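PDB 5TDY: flagellar motor switch protein FliG from Thermotoga maritima, which probably forms part of the switch complex at the base of the flagellar basal body, which meets chemotaxis proteins and motor components that set the direction of rotation. Local coordinates for residues Q26-K29 and H30-E33; E33-V36 and E37-V41; E52-K55 and Q56-E60; G75-Y78 and A79-L83; P89-A92 and R93-E97. All coordinates share one frame; numbering follows the deposited sequence.

Contact 1 (Q26-K29 and H30-E33); sequences QVMK and HLDE
His30 crosses the end of the Gln26 side chain at a slant, ring and amide planes 82° apart, so that the two groups meet nearly at right angles and do not stack. Gln26 NE2 and His30 NE2 remain 4.0 Å apart. A water lies in the ring plane, hydrogen-bonded to His30 NE2 at 3.3 Å; its modelled link to Gln26 NE2 is so short as to be doubtful. The amide reaches this place because Gln26 CG is anti to the backbone N (chi1 174°) and the chain then bends at chi2. The CD2 edge of the ring faces backbone oxygens, His30 CD2 being 3.3 Å from Gln26 O, with Val27 O also in the ring plane. Here helix 21-28 gives way to a type I beta turn from Met28 to Leu31, closed by Leu31 N to Met28 O at 3.0 Å. One residue earlier, His30 N bonds to Val27 O at 3.0 Å. Apolar residues suit the inner side: Val27 packs on Leu16 and Leu19 of helix 8-19, and Leu31 reaches Val36. Short, acidic Asp32 is the N-cap of helix 33-44: its side chain caps a backbone N in the first turn, and OD1 is also hydrogen-bonded to Thr35 OG1.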
loop_
_atom_site.group_PDB
_atom_site.type_symbol
_atom_site.label_atom_id
_atom_site.label_comp_id
_atom_site.label_asym_id
_atom_site.label_seq_id
_atom_site.Cartn_x
_atom_site.Cartn_y
_atom_site.Cartn_z
ATOM N N GLN B 26 -1.969 -6.971 -15.074
ATOM C CA GLN B 26 -3.400 -6.679 -15.137
ATOM C C GLN B 26 -3.690 -5.227 -14.754
ATOM O O GLN B 26 -4.493 -4.553 -15.418
ATOM C CB GLN B 26 -4.167 -7.653 -14.241
ATOM C CG GLN B 26 -5.689 -7.379 -14.100
ATOM C CD GLN B 26 -6.476 -7.522 -15.400
ATOM O OE1 GLN B 26 -6.030 -8.164 -16.360
ATOM N NE2 GLN B 26 -7.662 -6.923 -15.431
ATOM N N VAL B 27 -3.034 -4.718 -13.707
ATOM C CA VAL B 27 -3.194 -3.303 -13.355
ATOM C C VAL B 27 -2.784 -2.408 -14.521
ATOM O O VAL B 27 -3.477 -1.437 -14.858
ATOM C CB VAL B 27 -2.392 -2.966 -12.084
ATOM C CG1 VAL B 27 -2.308 -1.448 -11.877
ATOM C CG2 VAL B 27 -3.005 -3.634 -10.868
HETATM N N MSE B 28 -1.680 -2.734 -15.180
HETATM C CA MSE B 28 -1.162 -1.853 -16.228
HETATM C C MSE B 28 -2.009 -1.752 -17.498
HETATM O O MSE B 28 -1.886 -0.784 -18.264
HETATM C CB MSE B 28 0.240 -2.287 -16.587
HETATM C CG MSE B 28 1.252 -1.514 -15.745
HETATM SE SE MSE B 28 2.913 -2.438 -15.684
HETATM C CE MSE B 28 4.105 -0.927 -15.918
ATOM N N LYS B 29 -2.873 -2.741 -17.718
ATOM C CA LYS B 29 -3.836 -2.658 -18.814
ATOM C C LYS B 29 -4.860 -1.549 -18.612
ATOM O O LYS B 29 -5.573 -1.206 -19.557
ATOM C CB LYS B 29 -4.536 -4.014 -18.992
ATOM C CG LYS B 29 -3.606 -5.071 -19.591
ATOM C CD LYS B 29 -4.081 -6.490 -19.308
ATOM C CE LYS B 29 -3.119 -7.521 -19.901
ATOM N NZ LYS B 29 -3.621 -8.919 -19.737
ATOM N N HIS B 30 -4.926 -0.962 -17.419
ATOM C CA HIS B 30 -5.789 0.184 -17.168
ATOM C C HIS B 30 -5.095 1.502 -17.452
ATOM O O HIS B 30 -5.692 2.555 -17.221
ATOM C CB HIS B 30 -6.283 0.173 -15.719
ATOM C CG HIS B 30 -7.156 -0.992 -15.403
ATOM N ND1 HIS B 30 -8.530 -0.936 -15.503
ATOM C CD2 HIS B 30 -6.854 -2.256 -15.025
ATOM C CE1 HIS B 30 -9.038 -2.115 -15.190
ATOM N NE2 HIS B 30 -8.043 -2.933 -14.894
ATOM N N LEU B 31 -3.855 1.458 -17.932
ATOM C CA LEU B 31 -3.042 2.630 -18.216
ATOM C C LEU B 31 -2.729 2.671 -19.702
ATOM O O LEU B 31 -2.659 1.630 -20.360
ATOM C CB LEU B 31 -1.739 2.603 -17.417
ATOM C CG LEU B 31 -1.982 2.487 -15.906
ATOM C CD1 LEU B 31 -0.687 2.281 -15.149
ATOM C CD2 LEU B 31 -2.707 3.735 -15.393
ATOM N N ASP B 32 -2.524 3.876 -20.227
ATOM C CA ASP B 32 -2.233 3.978 -21.646
ATOM C C ASP B 32 -0.802 3.539 -21.939
ATOM O O ASP B 32 0.027 3.349 -21.042
ATOM C CB ASP B 32 -2.485 5.400 -22.160
ATOM C CG ASP B 32 -1.734 6.446 -21.383
ATOM O OD1 ASP B 32 -0.496 6.356 -21.300
ATOM O OD2 ASP B 32 -2.382 7.373 -20.858
ATOM N N GLU B 33 -0.532 3.393 -23.239
ATOM C CA GLU B 33 0.728 2.837 -23.717
ATOM C C GLU B 33 1.927 3.650 -23.239
ATOM O O GLU B 33 2.922 3.081 -22.777
ATOM C CB GLU B 33 0.702 2.765 -25.250
ATOM C CG GLU B 33 -0.296 1.754 -25.866
ATOM C CD GLU B 33 -1.760 1.895 -25.396
ATOM O OE1 GLU B 33 -2.381 0.852 -25.095
ATOM O OE2 GLU B 33 -2.293 3.030 -25.335
HETATM O O HOH W 1 -9.461 -5.810 -14.220
#

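Contact 2 (E33-V36 and E37-V41); sequences EETV and EQLVV
Val36 and Val40, one turn apart on helix 33-44, touch through their CG1 methyls at 4.2 Å. Val36 holds CG1 anti to its backbone N (chi1 173°), which swings this methyl along the helix toward Val40. Val40 sets its two methyls astride the carbonyl it bonds to, CG1 lying 3.2 Å from Val36 O, while Val40 N donates to the same oxygen at 2.9 Å. On another side of the helix Glu34 bends sharply at chi2 (77°), which brings its carboxylate forward, to the end of the extended Gln38 side chain. The two flat groups stand 68° apart and are therefore not stacked. Leu39 CB lies 3.6 Å from Thr35 O, and its side chain packs on Ala12 and Leu16 of helix 8-19, a fitting place for a bulky apolar residue. Thr35, Gln38 and Leu39 also pack on aromatic side chains of another protein chain. Glu37 CG rests 3.5 Å from Glu33 O. The chemistry is that of an amphipathic helix whose acidic residues gather in its first turns. Glu34 OE2 and Glu37 OE1 stay 6.3 Å apart, and their mutual repulsion is probably eased by the positive end of the helix dipole.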
loop_
_atom_site.group_PDB
_atom_site.type_symbol
_atom_site.label_atom_id
_atom_site.label_comp_id
_atom_site.label_asym_id
_atom_site.label_seq_id
_atom_site.Cartn_x
_atom_site.Cartn_y
_atom_site.Cartn_z
ATOM N N GLU B 33 -0.532 3.393 -23.239
ATOM C CA GLU B 33 0.728 2.837 -23.717
ATOM C C GLU B 33 1.927 3.650 -23.239
ATOM O O GLU B 33 2.922 3.081 -22.777
ATOM C CB GLU B 33 0.702 2.765 -25.250
ATOM C CG GLU B 33 -0.296 1.754 -25.866
ATOM C CD GLU B 33 -1.760 1.895 -25.396
ATOM O OE1 GLU B 33 -2.381 0.852 -25.095
ATOM O OE2 GLU B 33 -2.293 3.030 -25.335
ATOM N N GLU B 34 1.843 4.986 -23.324
ATOM C CA GLU B 34 2.990 5.820 -22.966
ATOM C C GLU B 34 3.260 5.792 -21.463
ATOM O O GLU B 34 4.419 5.816 -21.040
ATOM C CB GLU B 34 2.778 7.257 -23.449
ATOM C CG GLU B 34 3.623 8.313 -22.727
ATOM C CD GLU B 34 5.100 8.366 -23.164
ATOM O OE1 GLU B 34 5.619 9.501 -23.295
ATOM O OE2 GLU B 34 5.747 7.298 -23.360
ATOM N N THR B 35 2.208 5.776 -20.644
ATOM C CA THR B 35 2.393 5.640 -19.204
ATOM C C THR B 35 3.094 4.327 -18.876
ATOM O O THR B 35 4.039 4.290 -18.076
ATOM C CB THR B 35 1.035 5.704 -18.500
ATOM O OG1 THR B 35 0.367 6.918 -18.851
ATOM C CG2 THR B 35 1.199 5.620 -16.994
ATOM N N VAL B 36 2.637 3.236 -19.498
ATOM C CA VAL B 36 3.198 1.912 -19.240
ATOM C C VAL B 36 4.687 1.887 -19.564
ATOM O O VAL B 36 5.478 1.261 -18.851
ATOM C CB VAL B 36 2.415 0.847 -20.032
ATOM C CG1 VAL B 36 3.080 -0.538 -19.926
ATOM C CG2 VAL B 36 0.967 0.786 -19.538
ATOM N N GLU B 37 5.095 2.582 -20.632
ATOM C CA GLU B 37 6.499 2.548 -21.032
ATOM C C GLU B 37 7.373 3.262 -20.012
ATOM O O GLU B 37 8.488 2.814 -19.714
ATOM C CB GLU B 37 6.680 3.172 -22.419
ATOM C CG GLU B 37 6.283 2.279 -23.572
ATOM C CD GLU B 37 7.375 1.296 -23.938
ATOM O OE1 GLU B 37 8.523 1.745 -24.161
ATOM O OE2 GLU B 37 7.090 0.078 -23.999
ATOM N N GLN B 38 6.883 4.369 -19.461
ATOM C CA GLN B 38 7.650 5.067 -18.443
ATOM C C GLN B 38 7.698 4.264 -17.156
ATOM O O GLN B 38 8.723 4.246 -16.463
ATOM C CB GLN B 38 7.060 6.454 -18.211
ATOM C CG GLN B 38 7.358 7.418 -19.349
ATOM C CD GLN B 38 6.518 8.680 -19.274
ATOM O OE1 GLN B 38 5.646 8.897 -20.111
ATOM N NE2 GLN B 38 6.778 9.516 -18.271
ATOM N N LEU B 39 6.607 3.571 -16.829
ATOM C CA LEU B 39 6.579 2.780 -15.608
ATOM C C LEU B 39 7.522 1.589 -15.701
ATOM O O LEU B 39 8.214 1.276 -14.732
ATOM C CB LEU B 39 5.156 2.318 -15.329
ATOM C CG LEU B 39 4.183 3.217 -14.573
ATOM C CD1 LEU B 39 2.818 2.526 -14.593
ATOM C CD2 LEU B 39 4.650 3.446 -13.124
ATOM N N VAL B 40 7.569 0.912 -16.858
ATOM C CA VAL B 40 8.464 -0.239 -16.982
ATOM C C VAL B 40 9.914 0.213 -16.883
ATOM O O VAL B 40 10.765 -0.537 -16.393
ATOM C CB VAL B 40 8.217 -1.062 -18.277
ATOM C CG1 VAL B 40 6.802 -1.654 -18.310
ATOM C CG2 VAL B 40 8.466 -0.248 -19.521
ATOM N N VAL B 41 10.217 1.442 -17.306
ATOM C CA VAL B 41 11.568 1.968 -17.138
ATOM C C VAL B 41 11.857 2.239 -15.665
ATOM O O VAL B 41 12.961 1.970 -15.176
ATOM C CB VAL B 41 11.769 3.230 -18.004
ATOM C CG1 VAL B 41 12.996 4.007 -17.548
ATOM C CG2 VAL B 41 11.925 2.840 -19.485
#

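Contact 3 (E52-K55 and Q56-E60); sequences EEKK and QVLEE
Lys55 and Glu59 form a classic i to i+4 salt bridge on helix 51-66 of the FliG N-terminal domain, an all-helical part of the protein. Lys55 NZ stands 2.6 Å from Glu59 OE1, which receives it on its syn lone pair, the side facing OE2. The lysine leaves the backbone with CG anti to N (chi1 -170°), runs along the helix, and turns at chi3 and chi4 to bring its ammonium group to the rim of the carboxylate, near its plane. Its aliphatic part lies close as well, with Lys55 CG 3.3 Å from Glu59 OE1. Long, flexible lysine suits this place because it can cross a whole turn. On a neighbouring side, Gln56 CG rests 3.2 Å from Glu52 O, and the amide reaches beyond the helix, NE2 bonding to Lys4 O. The inward side is apolar: Val57 packs on Val14 and Leu58 on Leu15, both of helix 8-19. Leu58 CD1 also lies 4.3 Å from Lys54 CG, against the aliphatic part of that lysine. The flank is tied by charge, Glu53 OE1 to Arg10 NE and Glu60 OE1 to Lys11 NZ. Beneath these side chains the backbone is regular, Val57 N meeting Glu53 O at 2.8 Å in a nearly straight bond (170°). A single water completes the Lys55-Glu59 pair, accepting from Lys55 NZ at 2.7 Å and donating to Glu59 OE2 at 3.2 Å.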
loop_
_atom_site.group_PDB
_atom_site.type_symbol
_atom_site.label_atom_id
_atom_site.label_comp_id
_atom_site.label_asym_id
_atom_site.label_seq_id
_atom_site.Cartn_x
_atom_site.Cartn_y
_atom_site.Cartn_z
ATOM N N GLU B 52 11.406 -1.205 4.714
ATOM C CA GLU B 52 10.718 -0.013 5.190
ATOM C C GLU B 52 10.073 0.760 4.047
ATOM O O GLU B 52 8.970 1.288 4.207
ATOM C CB GLU B 52 11.684 0.898 5.949
ATOM C CG GLU B 52 12.230 0.314 7.236
ATOM C CD GLU B 52 13.379 -0.643 7.016
ATOM O OE1 GLU B 52 13.684 -1.418 7.947
ATOM O OE2 GLU B 52 13.974 -0.634 5.911
ATOM N N GLU B 53 10.770 0.880 2.911
ATOM C CA GLU B 53 10.154 1.420 1.705
ATOM C C GLU B 53 8.872 0.667 1.385
ATOM O O GLU B 53 7.804 1.266 1.216
ATOM C CB GLU B 53 11.127 1.329 0.530
ATOM C CG GLU B 53 11.722 2.645 0.093
ATOM C CD GLU B 53 12.823 2.467 -0.951
ATOM O OE1 GLU B 53 13.302 3.496 -1.478
ATOM O OE2 GLU B 53 13.221 1.306 -1.229
ATOM N N LYS B 54 8.965 -0.662 1.330
ATOM C CA LYS B 54 7.823 -1.486 0.948
ATOM C C LYS B 54 6.642 -1.261 1.883
ATOM O O LYS B 54 5.506 -1.074 1.434
ATOM C CB LYS B 54 8.236 -2.952 0.953
ATOM C CG LYS B 54 7.275 -3.895 0.287
ATOM C CD LYS B 54 8.027 -5.173 -0.097
ATOM C CE LYS B 54 7.162 -6.103 -0.920
ATOM N NZ LYS B 54 7.849 -7.383 -1.269
ATOM N N LYS B 55 6.900 -1.286 3.191
ATOM C CA LYS B 55 5.851 -1.078 4.186
ATOM C C LYS B 55 5.263 0.331 4.096
ATOM O O LYS B 55 4.044 0.506 4.200
ATOM C CB LYS B 55 6.428 -1.342 5.578
ATOM C CG LYS B 55 5.428 -1.400 6.715
ATOM C CD LYS B 55 6.178 -1.587 8.044
ATOM C CE LYS B 55 5.471 -0.886 9.235
ATOM N NZ LYS B 55 5.326 0.589 9.100
ATOM N N GLN B 56 6.115 1.345 3.901
ATOM C CA GLN B 56 5.625 2.714 3.743
ATOM C C GLN B 56 4.722 2.842 2.525
ATOM O O GLN B 56 3.642 3.446 2.596
ATOM C CB GLN B 56 6.787 3.694 3.613
ATOM C CG GLN B 56 7.502 4.060 4.897
ATOM C CD GLN B 56 8.702 4.956 4.636
ATOM O OE1 GLN B 56 9.837 4.609 4.973
ATOM N NE2 GLN B 56 8.460 6.115 4.030
ATOM N N VAL B 57 5.161 2.314 1.384
ATOM C CA VAL B 57 4.352 2.421 0.174
ATOM C C VAL B 57 3.017 1.718 0.370
ATOM O O VAL B 57 1.953 2.256 0.031
ATOM C CB VAL B 57 5.124 1.864 -1.038
ATOM C CG1 VAL B 57 4.205 1.749 -2.253
ATOM C CG2 VAL B 57 6.323 2.744 -1.347
ATOM N N LEU B 58 3.045 0.529 0.966
ATOM C CA LEU B 58 1.809 -0.225 1.141
ATOM C C LEU B 58 0.844 0.503 2.075
ATOM O O LEU B 58 -0.366 0.536 1.824
ATOM C CB LEU B 58 2.128 -1.626 1.658
ATOM C CG LEU B 58 2.773 -2.531 0.603
ATOM C CD1 LEU B 58 3.090 -3.906 1.186
ATOM C CD2 LEU B 58 1.885 -2.667 -0.628
ATOM N N GLU B 59 1.365 1.118 3.144
ATOM C CA GLU B 59 0.500 1.842 4.084
ATOM C C GLU B 59 -0.180 3.036 3.429
ATOM O O GLU B 59 -1.387 3.249 3.613
ATOM C CB GLU B 59 1.308 2.298 5.299
ATOM C CG GLU B 59 1.469 1.179 6.300
ATOM C CD GLU B 59 2.676 1.348 7.164
ATOM O OE1 GLU B 59 2.985 0.405 7.921
ATOM O OE2 GLU B 59 3.310 2.422 7.091
ATOM N N GLU B 60 0.581 3.836 2.678
ATOM C CA GLU B 60 -0.007 4.968 1.973
ATOM C C GLU B 60 -0.997 4.497 0.913
ATOM O O GLU B 60 -2.086 5.070 0.775
ATOM C CB GLU B 60 1.094 5.835 1.342
ATOM C CG GLU B 60 0.526 7.120 0.721
ATOM C CD GLU B 60 1.556 7.994 0.001
ATOM O OE1 GLU B 60 2.776 7.841 0.204
ATOM O OE2 GLU B 60 1.130 8.867 -0.781
HETATM O O HOH W 2 6.317 2.884 8.194
#

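Contact 4 (G75-Y78 and A79-L83); sequences GIEY and AKKVL
Lys81 lays its side chain obliquely across that of Glu77, one turn earlier on helix 75-87. Starting at the backbone, Lys81 CB lies near both carbonyl oxygens, of Tyr78 and Glu77. CG, anti to the carbonyl carbon (chi1 -75°), sits 3.6 Å from Glu77 O. Lys81 CD then meets Glu77 O at 3.4 Å and Glu77 OE2 at 3.5 Å, so the methylenes pass along the acid. The bends at chi2 and chi3 carry CE and the ammonium group away from the carboxylate, leaving Lys81 NZ 4.7 Å from Glu77 OE2. The charges are therefore joined through a water, which accepts from Lys81 NZ at 3.3 Å and gives a weak hydrogen bond to Glu77 OE2 at 3.4 Å. If a leucine stood here, with no amino group, the water would probably lose its donor and the Glu77 carboxylate the positive charge beside it. Lys80 runs next to Glu77 in the same direction, its CD 3.7 Å from Glu77 OE1, but its NZ goes on to a salt bridge with Glu84 OE1. Round the helix, the Tyr78 ring leans toward Val82, CE2 meeting Val82 CG2 at 3.5 Å; the aromatic ring offers the valine methyl an apolar partner. Glutamate and lysine spaced three and four apart, with an apolar pair on a separate side, are characteristic of a solvent-facing helix whose side chains are paired from one turn to the next.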
loop_
_atom_site.group_PDB
_atom_site.type_symbol
_atom_site.label_atom_id
_atom_site.label_comp_id
_atom_site.label_asym_id
_atom_site.label_seq_id
_atom_site.Cartn_x
_atom_site.Cartn_y
_atom_site.Cartn_z
ATOM N N GLY B 75 -15.015 1.274 14.303
ATOM C CA GLY B 75 -14.059 2.147 14.946
ATOM C C GLY B 75 -13.267 1.468 16.039
ATOM O O GLY B 75 -12.119 1.838 16.286
ATOM N N ILE B 76 -13.847 0.466 16.702
ATOM C CA ILE B 76 -13.133 -0.168 17.810
ATOM C C ILE B 76 -11.879 -0.873 17.304
ATOM O O ILE B 76 -10.771 -0.658 17.821
ATOM C CB ILE B 76 -14.043 -1.144 18.572
ATOM C CG1 ILE B 76 -15.261 -0.432 19.139
ATOM C CG2 ILE B 76 -13.245 -1.810 19.700
ATOM C CD1 ILE B 76 -16.246 -1.375 19.798
ATOM N N GLU B 77 -12.039 -1.744 16.301
ATOM C CA GLU B 77 -10.877 -2.402 15.705
ATOM C C GLU B 77 -9.881 -1.377 15.180
ATOM O O GLU B 77 -8.662 -1.571 15.289
ATOM C CB GLU B 77 -11.326 -3.342 14.582
ATOM C CG GLU B 77 -10.206 -3.914 13.703
ATOM C CD GLU B 77 -9.360 -4.990 14.401
ATOM O OE1 GLU B 77 -9.691 -5.376 15.540
ATOM O OE2 GLU B 77 -8.362 -5.462 13.805
ATOM N N TYR B 78 -10.379 -0.273 14.611
ATOM C CA TYR B 78 -9.473 0.760 14.138
ATOM C C TYR B 78 -8.686 1.351 15.297
ATOM O O TYR B 78 -7.452 1.449 15.239
ATOM C CB TYR B 78 -10.230 1.864 13.384
ATOM C CG TYR B 78 -9.277 2.770 12.622
ATOM C CD1 TYR B 78 -8.914 2.478 11.319
ATOM C CD2 TYR B 78 -8.712 3.899 13.222
ATOM C CE1 TYR B 78 -8.028 3.290 10.617
ATOM C CE2 TYR B 78 -7.833 4.724 12.531
ATOM C CZ TYR B 78 -7.493 4.407 11.223
ATOM O OH TYR B 78 -6.618 5.204 10.512
ATOM N N ALA B 79 -9.377 1.725 16.374
ATOM C CA ALA B 79 -8.683 2.299 17.524
ATOM C C ALA B 79 -7.700 1.309 18.132
ATOM O O ALA B 79 -6.635 1.708 18.611
ATOM C CB ALA B 79 -9.697 2.751 18.576
ATOM N N LYS B 80 -8.036 0.018 18.121
ATOM C CA LYS B 80 -7.121 -0.980 18.671
ATOM C C LYS B 80 -5.802 -0.979 17.913
ATOM O O LYS B 80 -4.724 -0.985 18.518
ATOM C CB LYS B 80 -7.769 -2.367 18.639
ATOM C CG LYS B 80 -6.803 -3.526 18.970
ATOM C CD LYS B 80 -7.220 -4.802 18.238
ATOM C CE LYS B 80 -6.133 -5.316 17.304
ATOM N NZ LYS B 80 -5.130 -6.171 17.998
ATOM N N LYS B 81 -5.867 -0.950 16.578
ATOM C CA LYS B 81 -4.645 -0.996 15.781
ATOM C C LYS B 81 -3.812 0.263 15.968
ATOM O O LYS B 81 -2.584 0.187 16.082
ATOM C CB LYS B 81 -4.988 -1.203 14.307
ATOM C CG LYS B 81 -5.419 -2.621 13.998
ATOM C CD LYS B 81 -6.509 -2.656 12.956
ATOM C CE LYS B 81 -5.995 -2.398 11.558
ATOM N NZ LYS B 81 -7.149 -2.213 10.615
ATOM N N VAL B 82 -4.462 1.428 16.003
ATOM C CA VAL B 82 -3.756 2.681 16.254
ATOM C C VAL B 82 -3.039 2.636 17.599
ATOM O O VAL B 82 -1.842 2.937 17.692
ATOM C CB VAL B 82 -4.736 3.864 16.180
ATOM C CG1 VAL B 82 -4.032 5.144 16.594
ATOM C CG2 VAL B 82 -5.291 4.002 14.760
ATOM N N LEU B 83 -3.759 2.256 18.662
ATOM C CA LEU B 83 -3.165 2.260 19.999
ATOM C C LEU B 83 -1.980 1.310 20.096
ATOM O O LEU B 83 -0.948 1.657 20.679
ATOM C CB LEU B 83 -4.209 1.883 21.050
ATOM C CG LEU B 83 -5.263 2.939 21.331
ATOM C CD1 LEU B 83 -6.326 2.345 22.248
ATOM C CD2 LEU B 83 -4.610 4.184 21.903
HETATM O O HOH W 3 -9.332 -4.638 10.682
#

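Contact 5 (P89-A92 and R93-E97); sequences PERA and RKIIE
Glu90 and Arg93 make an i to i+3 salt bridge on helix 89-95, the short last helix of the FliG N-terminal domain fragment. Arg93 NH1 donates to Glu90 OE2 at 3.1 Å, using the syn lone pair of the acid, and the oxygen lies 2° from the guanidinium plane. The two side chains run side by side, yet the carboxylate is turned 74° from the guanidinium, so a single N-H, and not a pair, carries the bond. Arg93 bends at chi3 (75°) to bring NH1 there. Proline suits the start of the helix, where no N-H is needed for an earlier acceptor, and Pro89 O receives Arg93 N at 3.1 Å. Arg91 O serves two donors: Ile95 N at 3.0 Å and, in a weaker bond, Lys94 N at 2.9 Å. Near the end of the helix Ile96 N reaches Ala92 O at 3.3 Å, and Glu97 N makes a weak bond to Arg93 O. Glu97, with positive phi, is the first residue to leave helical geometry. The Arg91 guanidinium has no hydrogen bond to the other half of the helix, and is met there by Ile95, whose side chain crosses that of Arg91 at about a right angle and also packs on Phe87 of helix 75-87. An alanine here, lacking everything beyond CB, is likely to leave the Arg91 group freer to turn and Phe87 short of an apolar neighbour. Ile95 CG1 sits 3.6 Å above the guanidinium plane of Arg91, displaced toward its rim.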
loop_
_atom_site.group_PDB
_atom_site.type_symbol
_atom_site.label_atom_id
_atom_site.label_comp_id
_atom_site.label_asym_id
_atom_site.label_seq_id
_atom_site.Cartn_x
_atom_site.Cartn_y
_atom_site.Cartn_z
ATOM N N PRO B 89 0.516 -2.770 23.276
ATOM C CA PRO B 89 -0.753 -3.112 23.949
ATOM C C PRO B 89 -0.736 -2.942 25.465
ATOM O O PRO B 89 -1.777 -2.614 26.048
ATOM C CB PRO B 89 -0.979 -4.581 23.547
ATOM C CG PRO B 89 0.376 -5.092 23.148
ATOM C CD PRO B 89 1.098 -3.917 22.556
ATOM N N GLU B 90 0.400 -3.148 26.135
ATOM C CA GLU B 90 0.396 -3.022 27.587
ATOM C C GLU B 90 0.218 -1.567 28.026
ATOM O O GLU B 90 -0.591 -1.282 28.914
ATOM C CB GLU B 90 1.661 -3.651 28.162
ATOM C CG GLU B 90 1.562 -5.173 28.156
ATOM C CD GLU B 90 0.458 -5.658 29.092
ATOM O OE1 GLU B 90 0.541 -5.361 30.304
ATOM O OE2 GLU B 90 -0.529 -6.259 28.613
ATOM N N ARG B 91 0.931 -0.630 27.402
ATOM C CA ARG B 91 0.697 0.789 27.695
ATOM C C ARG B 91 -0.701 1.230 27.248
ATOM O O ARG B 91 -1.375 1.983 27.965
ATOM C CB ARG B 91 1.781 1.641 27.033
ATOM C CG ARG B 91 1.564 3.143 27.103
ATOM C CD ARG B 91 1.512 3.632 28.549
ATOM N NE ARG B 91 1.291 5.073 28.621
ATOM C CZ ARG B 91 0.776 5.701 29.668
ATOM N NH1 ARG B 91 0.430 5.024 30.753
ATOM N NH2 ARG B 91 0.606 7.012 29.625
ATOM N N ALA B 92 -1.160 0.752 26.083
ATOM C CA ALA B 92 -2.489 1.113 25.586
ATOM C C ALA B 92 -3.583 0.804 26.603
ATOM O O ALA B 92 -4.520 1.593 26.768
ATOM C CB ALA B 92 -2.782 0.384 24.272
ATOM N N ARG B 93 -3.504 -0.363 27.260
ATOM C CA ARG B 93 -4.477 -0.729 28.290
ATOM C C ARG B 93 -4.569 0.328 29.381
ATOM O O ARG B 93 -5.651 0.580 29.926
ATOM C CB ARG B 93 -4.106 -2.067 28.930
ATOM C CG ARG B 93 -4.195 -3.257 28.012
ATOM C CD ARG B 93 -3.631 -4.522 28.675
ATOM N NE ARG B 93 -4.530 -5.076 29.682
ATOM C CZ ARG B 93 -4.219 -6.091 30.481
ATOM N NH1 ARG B 93 -3.024 -6.660 30.399
ATOM N NH2 ARG B 93 -5.107 -6.540 31.360
ATOM N N LYS B 94 -3.437 0.930 29.746
ATOM C CA LYS B 94 -3.455 1.893 30.846
ATOM C C LYS B 94 -3.926 3.259 30.385
ATOM O O LYS B 94 -4.557 3.984 31.163
ATOM C CB LYS B 94 -2.072 2.005 31.478
ATOM C CG LYS B 94 -1.790 1.019 32.606
ATOM C CD LYS B 94 -2.452 -0.319 32.396
ATOM C CE LYS B 94 -1.899 -1.366 33.343
ATOM N NZ LYS B 94 -2.481 -2.712 33.043
ATOM N N ILE B 95 -3.634 3.626 29.134
ATOM C CA ILE B 95 -4.126 4.892 28.598
ATOM C C ILE B 95 -5.652 4.955 28.658
ATOM O O ILE B 95 -6.239 5.977 29.042
ATOM C CB ILE B 95 -3.610 5.093 27.163
ATOM C CG1 ILE B 95 -2.094 5.261 27.167
ATOM C CG2 ILE B 95 -4.275 6.313 26.532
ATOM C CD1 ILE B 95 -1.487 5.315 25.763
ATOM N N ILE B 96 -6.325 3.870 28.276
ATOM C CA ILE B 96 -7.782 3.911 28.222
ATOM C C ILE B 96 -8.410 3.595 29.567
ATOM O O ILE B 96 -9.644 3.630 29.686
ATOM C CB ILE B 96 -8.299 2.971 27.121
ATOM C CG1 ILE B 96 -8.030 1.515 27.496
ATOM C CG2 ILE B 96 -7.625 3.318 25.809
ATOM C CD1 ILE B 96 -8.436 0.514 26.398
ATOM N N GLU B 97 -7.591 3.230 30.558
ATOM C CA GLU B 97 -7.832 3.301 32.001
ATOM C C GLU B 97 -8.216 1.950 32.582
ATOM O O GLU B 97 -9.400 1.643 32.744
ATOM C CB GLU B 97 -8.874 4.365 32.356
ATOM C CG GLU B 97 -8.298 5.783 32.362
ATOM C CD GLU B 97 -6.783 5.824 32.621
ATOM O OE1 GLU B 97 -6.024 6.276 31.734
ATOM O OE2 GLU B 97 -6.345 5.439 33.728
#

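Overall arrangement
Contact 1 ends helix 21-28 and contact 2 opens helix 33-44; they share Glu33 and touch where CE of selenomethionine Met28 lies 3.5 Å from Leu39 CB. Contact 3, nearest the chain's centre, lies about 11 Å from contacts 1 and 2 and 9 Å from contact 4 at the nearest atoms. These first three are partly buried. Contacts 4 and 5 are surface contacts on the far side, joined by Leu83 CB against Ala92 CB at 3.8 Å. The chemistry follows: a turn in contact 1, apolar methyls beside acidic residues in contact 2, a direct Lys-Glu bridge in contact 3, and water-bridged or arginine-acid pairing in the exposed last helices.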